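Local structure of xylose isomerase domain protein (Alicyclobacillus acidocaldarius subsp. acidocaldarius, 3U0H) at residues 68-73 / 77-82; 118-123 / 163-168; 125-130 / 136-141. The protein is a putative sugar isomerase built as a xylose isomerase-like TIM barrel, its substrate not established. One frame throughout, in Å; residues are numbered along the deposited sequence. Where two conformers were deposited one is given.

Interaction 1: 68-73 / 77-82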
loop_
_atom_site.group_PDB
_atom_site.type_symbol
_atom_site.label_atom_id
_atom_site.label_comp_id
_atom_site.label_asym_id
_atom_site.label_seq_id
_atom_site.Cartn_x
_atom_site.Cartn_y
_atom_site.Cartn_z
ATOM N N LEU A 68 21.259 6.842 8.909
ATOM C CA LEU A 68 19.895 7.344 9.255
ATOM C C LEU A 68 19.896 8.431 10.313
ATOM O O LEU A 68 20.248 8.170 11.436
ATOM C CB LEU A 68 19.063 6.203 9.797
ATOM C CG LEU A 68 17.600 6.457 10.140
ATOM C CD1 LEU A 68 16.853 7.039 8.913
ATOM C CD2 LEU A 68 17.033 5.087 10.583
ATOM N N PRO A 69 19.473 9.656 9.989
ATOM C CA PRO A 69 19.639 10.688 11.054
ATOM C C PRO A 69 18.400 10.848 11.909
ATOM O O PRO A 69 17.743 11.883 11.864
ATOM C CB PRO A 69 19.890 11.972 10.248
ATOM C CG PRO A 69 19.020 11.737 9.053
ATOM C CD PRO A 69 19.184 10.269 8.693
ATOM N N LEU A 70 18.077 9.779 12.638
ATOM C CA LEU A 70 17.133 9.766 13.731
ATOM C C LEU A 70 17.409 8.529 14.579
ATOM O O LEU A 70 18.166 7.623 14.212
ATOM C CB LEU A 70 15.693 9.745 13.211
ATOM C CG LEU A 70 15.177 8.617 12.332
ATOM C CD1 LEU A 70 14.999 7.264 13.018
ATOM C CD2 LEU A 70 13.910 9.004 11.535
ATOM N N ASN A 71 16.723 8.462 15.699
ATOM C CA ASN A 71 16.931 7.439 16.662
ATOM C C ASN A 71 15.634 6.638 16.629
ATOM O O ASN A 71 14.553 7.152 16.954
ATOM C CB ASN A 71 17.191 8.114 18.016
ATOM C CG ASN A 71 17.440 7.135 19.160
ATOM O OD1 ASN A 71 16.979 5.989 19.155
ATOM N ND2 ASN A 71 18.165 7.623 20.192
ATOM N N LEU A 72 15.773 5.366 16.259
ATOM C CA LEU A 72 14.636 4.442 16.074
ATOM C C LEU A 72 13.989 4.025 17.401
ATOM O O LEU A 72 12.956 3.329 17.378
ATOM C CB LEU A 72 15.072 3.184 15.315
ATOM C CG LEU A 72 15.291 3.341 13.776
ATOM C CD1 LEU A 72 16.105 2.165 13.252
ATOM C CD2 LEU A 72 13.957 3.518 13.030
ATOM N N TYR A 73 14.584 4.449 18.520
ATOM C CA TYR A 73 14.183 4.079 19.871
ATOM C C TYR A 73 13.727 5.292 20.657
ATOM O O TYR A 73 13.455 5.163 21.834
ATOM C CB TYR A 73 15.296 3.253 20.634
ATOM C CG TYR A 73 15.941 2.210 19.715
ATOM C CD1 TYR A 73 15.319 1.018 19.473
ATOM C CD2 TYR A 73 17.105 2.498 18.989
ATOM C CE1 TYR A 73 15.869 0.078 18.608
ATOM C CE2 TYR A 73 17.658 1.574 18.103
ATOM C CZ TYR A 73 17.029 0.372 17.912
ATOM O OH TYR A 73 17.456 -0.561 16.997
ATOM N N PRO A 77 6.666 11.041 19.919
ATOM C CA PRO A 77 6.610 12.408 19.388
ATOM C C PRO A 77 7.970 12.859 18.811
ATOM O O PRO A 77 7.988 13.573 17.831
ATOM C CB PRO A 77 6.237 13.252 20.608
ATOM C CG PRO A 77 5.741 12.277 21.647
ATOM C CD PRO A 77 6.541 11.045 21.394
ATOM N N VAL A 78 9.083 12.446 19.404
ATOM C CA VAL A 78 10.401 12.863 18.892
ATOM C C VAL A 78 10.687 12.104 17.603
ATOM O O VAL A 78 11.165 12.687 16.621
ATOM C CB VAL A 78 11.514 12.651 19.952
ATOM C CG1 VAL A 78 12.909 12.960 19.388
ATOM C CG2 VAL A 78 11.215 13.455 21.244
ATOM N N PHE A 79 10.368 10.805 17.598
ATOM C CA PHE A 79 10.551 9.992 16.422
ATOM C C PHE A 79 9.755 10.561 15.247
ATOM O O PHE A 79 10.298 10.751 14.160
ATOM C CB PHE A 79 10.177 8.496 16.642
ATOM C CG PHE A 79 10.078 7.732 15.365
ATOM C CD1 PHE A 79 11.213 7.453 14.650
ATOM C CD2 PHE A 79 8.851 7.399 14.826
ATOM C CE1 PHE A 79 11.152 6.809 13.437
ATOM C CE2 PHE A 79 8.777 6.736 13.620
ATOM C CZ PHE A 79 9.948 6.429 12.927
ATOM N N LEU A 80 8.477 10.807 15.449
ATOM C CA LEU A 80 7.674 11.354 14.350
ATOM C C LEU A 80 8.223 12.671 13.812
ATOM O O LEU A 80 8.177 12.939 12.589
ATOM C CB LEU A 80 6.204 11.510 14.719
ATOM C CG LEU A 80 5.467 10.162 14.904
ATOM C CD1 LEU A 80 4.043 10.337 15.487
ATOM C CD2 LEU A 80 5.463 9.283 13.634
ATOM N N ARG A 81 8.752 13.475 14.695
ATOM C CA ARG A 81 9.302 14.768 14.349
ATOM C C ARG A 81 10.538 14.570 13.481
ATOM O O ARG A 81 10.697 15.151 12.432
ATOM C CB ARG A 81 9.633 15.507 15.659
ATOM C CG ARG A 81 10.162 16.938 15.530
ATOM C CD ARG A 81 10.386 17.567 16.913
ATOM N NE ARG A 81 9.274 17.268 17.825
ATOM C CZ ARG A 81 9.419 16.901 19.101
ATOM N NH1 ARG A 81 10.635 16.782 19.660
ATOM N NH2 ARG A 81 8.341 16.626 19.806
ATOM N N GLU A 82 11.428 13.708 13.946
ATOM C CA GLU A 82 12.652 13.438 13.186
ATOM C C GLU A 82 12.349 12.743 11.847
ATOM O O GLU A 82 13.078 12.954 10.835
ATOM C CB GLU A 82 13.628 12.634 14.032
ATOM C CG GLU A 82 14.091 13.380 15.289
ATOM C CD GLU A 82 14.801 14.664 14.918
ATOM O OE1 GLU A 82 15.653 14.614 14.000
ATOM O OE2 GLU A 82 14.472 15.736 15.501
HETATM O O HOH W 1 15.559 12.898 10.221
#
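Phe79 reaches from helix 76-84 back to the loop that leads into that helix and meets three of its residues. The phenylalanine ring swings out beside its own carbonyl carbon (chi1 167°), which carries CE1 across to the loop although the side chain starts off alongside it. Leu70 CD1 lies at the ring edge, in plane, 3.9 Å from Phe79 CE1, while the second methyl, Leu70 CD2, touches the same CE1 at 4.0 Å, so both methyls of Leu70 gather at one ring carbon. Asn71 O comes obliquely to Phe79 CD1 at 4.1 Å, and Leu72 CD2 adds a looser contact, 4.3 Å from Phe79 CE1. In the (beta/alpha)8 barrel this loop is the beta-alpha connection from strand 62-67 to helix 76-84, and it folds back against that helix; helix 113-131 packs on the ring through Arg123 and Gln126. An alanine in place of Leu70 would probably leave the CE1 edge of Phe79 without its two methyl neighbours and the ring freer to shift. One turn on, Glu82 CB presses against Leu70 CB at 3.6 Å. The glutamate chain bends at chi2 (-61°), and its carboxylate forms a salt bridge with Arg89 through OE1. A water joins the backbones here, donating to Pro69 O at 2.9 Å and to Glu82 O at 2.6 Å; Pro69 itself is the centre of an inverse gamma turn.

Interaction 2: 118-123 / 163-168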
loop_
_atom_site.group_PDB
_atom_site.type_symbol
_atom_site.label_atom_id
_atom_site.label_comp_id
_atom_site.label_asym_id
_atom_site.label_seq_id
_atom_site.Cartn_x
_atom_site.Cartn_y
_atom_site.Cartn_z
ATOM N N SER A 118 7.989 -5.334 17.181
ATOM C CA SER A 118 6.875 -4.781 16.422
ATOM C C SER A 118 7.033 -3.261 16.158
ATOM O O SER A 118 6.798 -2.796 15.014
ATOM C CB SER A 118 5.565 -4.986 17.161
ATOM O OG SER A 118 5.316 -6.343 17.423
ATOM N N GLN A 119 7.423 -2.503 17.209
ATOM C CA GLN A 119 7.559 -1.086 17.056
ATOM C C GLN A 119 8.704 -0.822 16.065
ATOM O O GLN A 119 8.602 0.050 15.161
ATOM C CB GLN A 119 7.840 -0.388 18.389
ATOM C CG GLN A 119 7.924 1.090 18.220
ATOM C CD GLN A 119 8.211 1.853 19.511
ATOM O OE1 GLN A 119 9.383 2.166 19.846
ATOM N NE2 GLN A 119 7.164 2.200 20.194
ATOM N N LEU A 120 9.796 -1.530 16.259
ATOM C CA LEU A 120 10.931 -1.300 15.394
ATOM C C LEU A 120 10.567 -1.626 13.884
ATOM O O LEU A 120 10.930 -0.879 12.978
ATOM C CB LEU A 120 12.161 -2.054 15.912
ATOM C CG LEU A 120 13.428 -1.846 15.099
ATOM C CD1 LEU A 120 13.930 -0.443 15.281
ATOM C CD2 LEU A 120 14.509 -2.869 15.467
ATOM N N ALA A 121 9.823 -2.707 13.645
ATOM C CA ALA A 121 9.357 -3.081 12.280
ATOM C C ALA A 121 8.572 -1.920 11.699
ATOM O O ALA A 121 8.794 -1.500 10.549
ATOM C CB ALA A 121 8.482 -4.343 12.278
ATOM N N ARG A 122 7.686 -1.362 12.490
ATOM C CA ARG A 122 6.787 -0.324 11.973
ATOM C C ARG A 122 7.511 0.992 11.668
ATOM O O ARG A 122 7.171 1.697 10.747
ATOM C CB ARG A 122 5.616 -0.107 12.929
ATOM C CG ARG A 122 4.646 0.996 12.499
ATOM C CD ARG A 122 4.984 2.352 13.104
ATOM N NE ARG A 122 5.071 2.402 14.576
ATOM C CZ ARG A 122 5.416 3.485 15.289
ATOM N NH1 ARG A 122 5.773 4.631 14.702
ATOM N NH2 ARG A 122 5.404 3.420 16.614
ATOM N N ARG A 123 8.496 1.344 12.468
ATOM C CA ARG A 123 9.213 2.624 12.297
ATOM C C ARG A 123 10.198 2.598 11.119
ATOM O O ARG A 123 10.431 3.607 10.466
ATOM C CB ARG A 123 9.972 2.963 13.591
ATOM C CG ARG A 123 9.085 3.411 14.732
ATOM C CD ARG A 123 9.880 3.778 15.971
ATOM N NE ARG A 123 9.077 4.413 16.997
ATOM C CZ ARG A 123 9.584 5.011 18.084
ATOM N NH1 ARG A 123 10.929 5.084 18.277
ATOM N NH2 ARG A 123 8.768 5.547 18.982
ATOM N N LYS A 163 16.766 -11.408 7.029
ATOM C CA LYS A 163 15.802 -11.682 5.978
ATOM C C LYS A 163 14.412 -11.989 6.518
ATOM O O LYS A 163 13.427 -11.622 5.869
ATOM C CB LYS A 163 16.208 -12.864 5.160
ATOM C CG LYS A 163 17.288 -12.631 4.144
ATOM C CD LYS A 163 17.638 -14.019 3.579
ATOM C CE LYS A 163 18.184 -13.980 2.169
ATOM N NZ LYS A 163 18.767 -15.303 1.760
ATOM N N THR A 164 14.293 -12.659 7.663
ATOM C CA THR A 164 12.946 -12.844 8.233
ATOM C C THR A 164 12.427 -11.478 8.705
ATOM O O THR A 164 11.246 -11.180 8.587
ATOM C CB THR A 164 12.901 -13.852 9.369
ATOM O OG1 THR A 164 13.649 -13.310 10.487
ATOM C CG2 THR A 164 13.537 -15.213 8.907
ATOM N N PHE A 165 13.308 -10.598 9.140
ATOM C CA PHE A 165 12.860 -9.300 9.709
ATOM C C PHE A 165 12.322 -8.390 8.611
ATOM O O PHE A 165 11.337 -7.693 8.847
ATOM C CB PHE A 165 13.965 -8.666 10.534
ATOM C CG PHE A 165 13.579 -7.383 11.242
ATOM C CD1 PHE A 165 12.453 -7.315 12.047
ATOM C CD2 PHE A 165 14.384 -6.269 11.143
ATOM C CE1 PHE A 165 12.121 -6.159 12.699
ATOM C CE2 PHE A 165 14.024 -5.093 11.787
ATOM C CZ PHE A 165 12.897 -5.044 12.572
ATOM N N TRP A 166 12.885 -8.475 7.393
ATOM C CA TRP A 166 12.262 -7.878 6.196
ATOM C C TRP A 166 10.790 -8.141 6.038
ATOM O O TRP A 166 10.054 -7.322 5.585
ATOM C CB TRP A 166 12.976 -8.304 4.900
ATOM C CG TRP A 166 14.421 -7.868 4.817
ATOM C CD1 TRP A 166 15.048 -6.844 5.533
ATOM C CD2 TRP A 166 15.437 -8.378 3.904
ATOM N NE1 TRP A 166 16.344 -6.708 5.162
ATOM C CE2 TRP A 166 16.667 -7.661 4.230
ATOM C CE3 TRP A 166 15.472 -9.401 2.957
ATOM C CZ2 TRP A 166 17.867 -7.910 3.566
ATOM C CZ3 TRP A 166 16.691 -9.644 2.298
ATOM C CH2 TRP A 166 17.861 -8.900 2.592
ATOM N N GLU A 167 10.329 -9.296 6.385
ATOM C CA GLU A 167 8.909 -9.606 6.257
ATOM C C GLU A 167 8.086 -8.783 7.248
ATOM O O GLU A 167 7.014 -8.368 6.947
ATOM C CB GLU A 167 8.687 -11.098 6.548
ATOM C CG GLU A 167 9.385 -12.076 5.592
ATOM C CD GLU A 167 9.137 -13.567 5.941
ATOM O OE1 GLU A 167 8.032 -13.929 6.446
ATOM O OE2 GLU A 167 10.072 -14.386 5.705
ATOM N N ALA A 168 8.614 -8.555 8.450
ATOM C CA ALA A 168 7.868 -7.791 9.478
ATOM C C ALA A 168 7.682 -6.367 8.964
ATOM O O ALA A 168 6.597 -5.797 9.029
ATOM C CB ALA A 168 8.620 -7.813 10.825
#
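Phe165 and Leu120 meet nearly at a right angle, the ring extending from helix 159-169 toward the leucine fork on helix 113-131. Phe165 CZ leads: it lies 4.0 Å from Leu120 CD2 and close to Leu120 CG as well. Both side chains have CG opposite the backbone N (chi1 -176° for Phe165, -178° for Leu120), and each thereby brings its end nearer the other helix than its CB direction alone would suggest. The ring also spans the start of the next residue, with CZ 4.0 Å from Ala121 N and CE1 4.1 Å from Ala121 CB. Leu120 CD2 and Ala121 N both come obliquely to the ring, and no hydrogen bond crosses between the segments. Beside the ring, two alanines turn toward the opposite helix and their methyls meet, Ala121 CB to Ala168 CB at 3.8 Å; their small side chains let the backbones come within 5.7 Å between Ala121 CA and Ala168 CA. All four touching residues are buried. Phe155 packs edge-to-face on Phe165, and Ile117 and Ile124 extend the apolar surface along helix 113-131. Polar groups of the same two helices turn to a neighbouring subunit, where Arg122 pairs with Glu167 of that subunit. The local axes approach to 9.6 Å and cross at -74°, a steep packing of two successive outer helices of the TIM barrel, one following strand 100-104 and the other strand 137-141.

Interaction 3: 125-130 / 136-141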
loop_
_atom_site.group_PDB
_atom_site.type_symbol
_atom_site.label_atom_id
_atom_site.label_comp_id
_atom_site.label_asym_id
_atom_site.label_seq_id
_atom_site.Cartn_x
_atom_site.Cartn_y
_atom_site.Cartn_z
ATOM N N ARG A 125 9.675 0.712 8.540
ATOM C CA ARG A 125 8.731 0.746 7.422
ATOM C C ARG A 125 8.418 2.210 7.092
ATOM O O ARG A 125 8.444 2.626 5.917
ATOM C CB ARG A 125 7.450 -0.015 7.799
ATOM C CG ARG A 125 6.355 0.028 6.765
ATOM C CD ARG A 125 5.010 -0.478 7.366
ATOM N NE ARG A 125 5.223 -1.739 8.045
ATOM C CZ ARG A 125 4.593 -2.234 9.118
ATOM N NH1 ARG A 125 3.598 -1.616 9.702
ATOM N NH2 ARG A 125 5.019 -3.426 9.589
ATOM N N GLN A 126 8.055 2.973 8.121
ATOM C CA GLN A 126 7.791 4.415 7.957
ATOM C C GLN A 126 9.024 5.122 7.364
ATOM O O GLN A 126 8.900 5.943 6.478
ATOM C CB GLN A 126 7.349 5.039 9.264
ATOM C CG GLN A 126 5.925 4.675 9.697
ATOM C CD GLN A 126 5.544 5.285 11.053
ATOM O OE1 GLN A 126 6.295 5.227 12.013
ATOM N NE2 GLN A 126 4.390 5.877 11.116
ATOM N N VAL A 127 10.210 4.791 7.828
ATOM C CA VAL A 127 11.404 5.399 7.276
ATOM C C VAL A 127 11.543 5.030 5.802
ATOM O O VAL A 127 11.762 5.917 4.968
ATOM C CB VAL A 127 12.624 5.014 8.080
ATOM C CG1 VAL A 127 13.943 5.353 7.358
ATOM C CG2 VAL A 127 12.575 5.720 9.436
ATOM N N ALA A 128 11.375 3.748 5.485
ATOM C CA ALA A 128 11.555 3.268 4.128
ATOM C C ALA A 128 10.549 3.915 3.204
ATOM O O ALA A 128 10.873 4.287 2.106
ATOM C CB ALA A 128 11.356 1.769 4.089
ATOM N N VAL A 129 9.319 4.042 3.657
ATOM C CA VAL A 129 8.282 4.712 2.897
ATOM C C VAL A 129 8.599 6.182 2.602
ATOM O O VAL A 129 8.377 6.621 1.466
ATOM C CB VAL A 129 6.903 4.592 3.572
ATOM C CG1 VAL A 129 5.866 5.535 2.924
ATOM C CG2 VAL A 129 6.449 3.132 3.533
ATOM N N GLU A 130 9.176 6.930 3.537
ATOM C CA GLU A 130 9.498 8.343 3.258
ATOM C C GLU A 130 10.545 8.382 2.161
ATOM O O GLU A 130 10.713 9.416 1.493
ATOM C CB GLU A 130 10.044 9.110 4.486
ATOM C CG GLU A 130 9.001 9.389 5.553
ATOM C CD GLU A 130 7.839 10.155 4.968
ATOM O OE1 GLU A 130 8.106 11.145 4.271
ATOM O OE2 GLU A 130 6.680 9.747 5.135
HETATM N N MSE A 136 15.536 5.732 -2.958
HETATM C CA MSE A 136 16.620 5.368 -2.055
HETATM C C MSE A 136 16.239 4.112 -1.286
HETATM O O MSE A 136 15.044 3.803 -1.024
HETATM C CB MSE A 136 16.969 6.546 -1.164
HETATM C CG MSE A 136 17.744 7.691 -1.854
HETATM SE SE MSE A 136 17.933 9.278 -0.695
HETATM C CE MSE A 136 19.758 9.082 -0.015
ATOM N N ARG A 137 17.247 3.332 -0.979
ATOM C CA ARG A 137 17.003 2.122 -0.212
ATOM C C ARG A 137 17.581 2.238 1.186
ATOM O O ARG A 137 18.555 2.981 1.423
ATOM C CB ARG A 137 17.603 0.901 -0.923
ATOM C CG ARG A 137 16.922 0.450 -2.224
ATOM C CD ARG A 137 17.858 -0.431 -3.080
ATOM N NE ARG A 137 19.040 0.336 -3.508
ATOM C CZ ARG A 137 20.270 -0.129 -3.627
ATOM N NH1 ARG A 137 20.580 -1.369 -3.373
ATOM N NH2 ARG A 137 21.204 0.680 -4.010
ATOM N N VAL A 138 16.961 1.480 2.097
ATOM C CA VAL A 138 17.377 1.311 3.454
ATOM C C VAL A 138 18.184 0.016 3.560
ATOM O O VAL A 138 17.751 -1.057 3.183
ATOM C CB VAL A 138 16.142 1.268 4.403
ATOM C CG1 VAL A 138 16.546 1.030 5.890
ATOM C CG2 VAL A 138 15.351 2.550 4.256
ATOM N N GLY A 139 19.392 0.121 4.038
ATOM C CA GLY A 139 20.156 -1.067 4.349
ATOM C C GLY A 139 20.337 -1.167 5.853
ATOM O O GLY A 139 20.705 -0.205 6.536
ATOM N N LEU A 140 20.025 -2.335 6.367
ATOM C CA LEU A 140 20.028 -2.588 7.789
ATOM C C LEU A 140 21.255 -3.439 8.019
ATOM O O LEU A 140 21.414 -4.484 7.404
ATOM C CB LEU A 140 18.749 -3.351 8.180
ATOM C CG LEU A 140 17.475 -2.584 8.021
ATOM C CD1 LEU A 140 16.209 -3.337 8.441
ATOM C CD2 LEU A 140 17.531 -1.245 8.765
ATOM N N GLU A 141 22.135 -2.969 8.873
ATOM C CA GLU A 141 23.283 -3.734 9.277
ATOM C C GLU A 141 23.016 -4.793 10.352
ATOM O O GLU A 141 22.820 -4.450 11.511
ATOM C CB GLU A 141 24.378 -2.774 9.750
ATOM C CG GLU A 141 25.693 -3.476 10.064
ATOM C CD GLU A 141 26.786 -2.489 10.488
ATOM O OE1 GLU A 141 26.547 -1.263 10.594
ATOM O OE2 GLU A 141 27.915 -2.953 10.694
#
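Val138 lays its CG2 methyl over the backbone and side chain of Ala128, 3.9 Å from Ala128 CA and 4.1 Å from Ala128 CB. This is the layer between helix and barrel in a TIM barrel: helix 113-131 runs down the outside and a short turn leads into strand 137-141, which joins the parallel sheet next to strands 100-104 and 174-179. The valine is the strand residue whose side chain faces the helix. With CG1 placed opposite the backbone N (chi1 178°), CG2 falls beside that N and is the branch that does all the touching. The helix side is small at this point: Ala128 carries only a methyl group, and the nearest CA atoms, those of Ala128 and Val138, are 6.2 Å apart. No hydrogen bond links the two segments, and the three touching residues are all buried, so the join is purely apolar. Val174 of the adjacent strand packs against both Ala128 and Val138, while Asn173 ND2 bonds to the carbonyl oxygens of Ala128 and Met136. Val127, one residue earlier on the helix, points toward the strand more loosely, its CG1 lying 4.4 Å from Val138 CG2.

Helix 113-131 ties the three contacts together: it supplies one segment each to interactions 2 and 3, whose centres are 11 Å apart, and it backs interaction 1. Ala168 O of interaction 2 and Arg125 NH2 of interaction 3 lie 2.9 Å apart, a probable hydrogen bond between helices 159-169 and 113-131. Toward interaction 1, Arg123 NH1 comes 2.8 Å from Leu72 O, while Arg123 CG packs on Phe79 CE2. Further along helix 113-131, Val127 CG1 meets Leu68 CD1 at 3.7 Å. No ligand belongs to these contacts: interaction 3 joins the helix layer to strand 137-141, interaction 2 two outer helices, and interaction 1 a beta-alpha loop to its helix.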